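Local coordinates for protein molybdopterin biosynthesis enzyme, MoaB (Thermus thermophilus, PDB 3MCH) that probably binds molybdopterin and takes part in molybdenum-cofactor biosynthesis, as a trimeric member of the MogA/MoaB family, at residues B[70-75]-B[111-116]. Sequence-based numbering, arbitrary orientation.
Sequences GGTGLA and ALSRGV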
loop_
_atom_site.group_PDB
_atom_site.type_symbol
_atom_site.label_atom_id
_atom_site.label_comp_id
_atom_site.label_asym_id
_atom_site.label_seq_id
_atom_site.Cartn_x
_atom_site.Cartn_y
_atom_site.Cartn_z
ATOM N N GLY B 70 11.134 -5.125 15.000
ATOM C CA GLY B 70 11.435 -3.881 15.694
ATOM C C GLY B 70 11.861 -2.722 14.806
ATOM O O GLY B 70 12.286 -2.920 13.665
ATOM N N GLY B 71 11.751 -1.504 15.340
ATOM C CA GLY B 71 12.148 -0.314 14.604
ATOM C C GLY B 71 11.226 0.090 13.468
ATOM O O GLY B 71 11.649 0.780 12.541
ATOM N N THR B 72 9.966 -0.325 13.539
ATOM C CA THR B 72 8.998 -0.002 12.492
ATOM C C THR B 72 7.928 0.976 12.967
ATOM O O THR B 72 6.979 1.267 12.232
ATOM C CB THR B 72 8.275 -1.268 11.986
ATOM O OG1 THR B 72 7.461 -1.806 13.035
ATOM C CG2 THR B 72 9.285 -2.319 11.543
ATOM N N GLY B 73 8.084 1.483 14.186
ATOM C CA GLY B 73 7.112 2.411 14.738
ATOM C C GLY B 73 7.197 3.826 14.198
ATOM O O GLY B 73 7.934 4.105 13.255
ATOM N N LEU B 74 6.434 4.725 14.813
ATOM C CA LEU B 74 6.401 6.123 14.404
ATOM C C LEU B 74 7.484 6.970 15.068
ATOM O O LEU B 74 7.634 8.153 14.754
ATOM C CB LEU B 74 5.020 6.716 14.699
ATOM C CG LEU B 74 3.916 6.483 13.661
ATOM C CD1 LEU B 74 3.971 5.065 13.121
ATOM C CD2 LEU B 74 2.561 6.771 14.296
ATOM N N ALA B 75 8.237 6.368 15.983
ATOM C CA ALA B 75 9.305 7.080 16.674
ATOM C C ALA B 75 10.420 7.435 15.696
ATOM O O ALA B 75 10.771 6.640 14.822
ATOM C CB ALA B 75 9.857 6.227 17.809
ATOM N N ALA B 111 -1.906 -1.230 12.649
ATOM C CA ALA B 111 -1.900 -0.398 11.448
ATOM C C ALA B 111 -0.801 0.660 11.440
ATOM O O ALA B 111 -0.497 1.234 10.395
ATOM C CB ALA B 111 -3.262 0.272 11.277
ATOM N N LEU B 112 -0.199 0.922 12.596
ATOM C CA LEU B 112 0.842 1.940 12.682
ATOM C C LEU B 112 2.235 1.480 12.270
ATOM O O LEU B 112 3.160 2.289 12.201
ATOM C CB LEU B 112 0.890 2.520 14.099
ATOM C CG LEU B 112 -0.391 3.225 14.553
ATOM C CD1 LEU B 112 -0.186 3.791 15.944
ATOM C CD2 LEU B 112 -0.748 4.338 13.577
ATOM N N SER B 113 2.392 0.189 11.995
ATOM C CA SER B 113 3.691 -0.329 11.584
ATOM C C SER B 113 4.049 0.139 10.180
ATOM O O SER B 113 3.245 0.029 9.258
ATOM C CB SER B 113 3.691 -1.859 11.617
ATOM O OG SER B 113 4.954 -2.357 11.230
ATOM N N ARG B 114 5.267 0.648 10.025
ATOM C CA ARG B 114 5.745 1.124 8.740
ATOM C C ARG B 114 6.625 0.059 8.093
ATOM O O ARG B 114 7.299 0.318 7.100
ATOM C CB ARG B 114 6.550 2.415 8.924
ATOM C CG ARG B 114 5.795 3.515 9.656
ATOM C CD ARG B 114 6.644 4.775 9.780
ATOM N NE ARG B 114 7.073 5.253 8.471
ATOM C CZ ARG B 114 8.271 5.030 7.939
ATOM N NH1 ARG B 114 9.184 4.335 8.605
ATOM N NH2 ARG B 114 8.550 5.492 6.728
ATOM N N GLY B 115 6.618 -1.140 8.662
ATOM C CA GLY B 115 7.439 -2.206 8.119
ATOM C C GLY B 115 7.151 -2.482 6.658
ATOM O O GLY B 115 5.994 -2.438 6.230
ATOM N N VAL B 116 8.203 -2.737 5.884
ATOM C CA VAL B 116 8.039 -3.045 4.469
ATOM C C VAL B 116 8.330 -4.525 4.231
ATOM O O VAL B 116 8.728 -5.256 5.148
ATOM C CB VAL B 116 8.990 -2.201 3.571
ATOM C CG1 VAL B 116 8.723 -0.715 3.781
ATOM C CG2 VAL B 116 10.445 -2.527 3.878
HETATM O O HOH W 1 9.539 3.267 11.204
#
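Thr72 and Arg114 meet through a backbone hydrogen bond: Arg114 N donates to Thr72 O over 2.9 Å. The side chain of Arg114 leaves past the same carbonyl.

A second polar link is a hydrogen bond between two hydroxyls, Thr72 OG1 lying 3.1 Å from Ser113 OG. Ser113 carries its OG anti to the backbone N (chi1 -179°), a setting from which the same oxygen also accepts from Gly115 N at 3.3 Å, closing an ST turn. Serine suits the place because one small hydroxyl both shapes its own turn and reaches the neighbouring loop. Threonine offers, on one branched carbon, a hydroxyl for Ser113 and a methyl for Gly115: CG2 packs 3.9 Å from Gly115 CA, where the lack of a side chain on glycine lets it settle.

A water makes the third link, donating to Gly73 O at 2.7 Å and accepting from Arg114 NH1 at 2.8 Å, at the edge and in the plane of the guanidinium. Arginine has N-H groups enough to serve this water, Glu82 through a salt bridge from NH1, and the backbone O of Glu91 of the second subunit through NE.

The leucines add an apolar contact, their side chains crossing at about a right angle, with Leu74 CD1 4.1 Å from Leu112 CB. The same methyl sits tightly, without a hydrogen bond, 3.0 Å from Leu112 O. Branched and apolar, both also pack on the second subunit, Leu74 on its Ala149 and Leu112 on its His148.

The Gly-Gly-Thr-Gly run of 70-73 resembles the family signature and is probably part of the molybdopterin-binding region. Backbone, hydroxyl and water links together should restrain Thr72 and Gly73 against 113-114, while one arginine couples this join to the subunit interface.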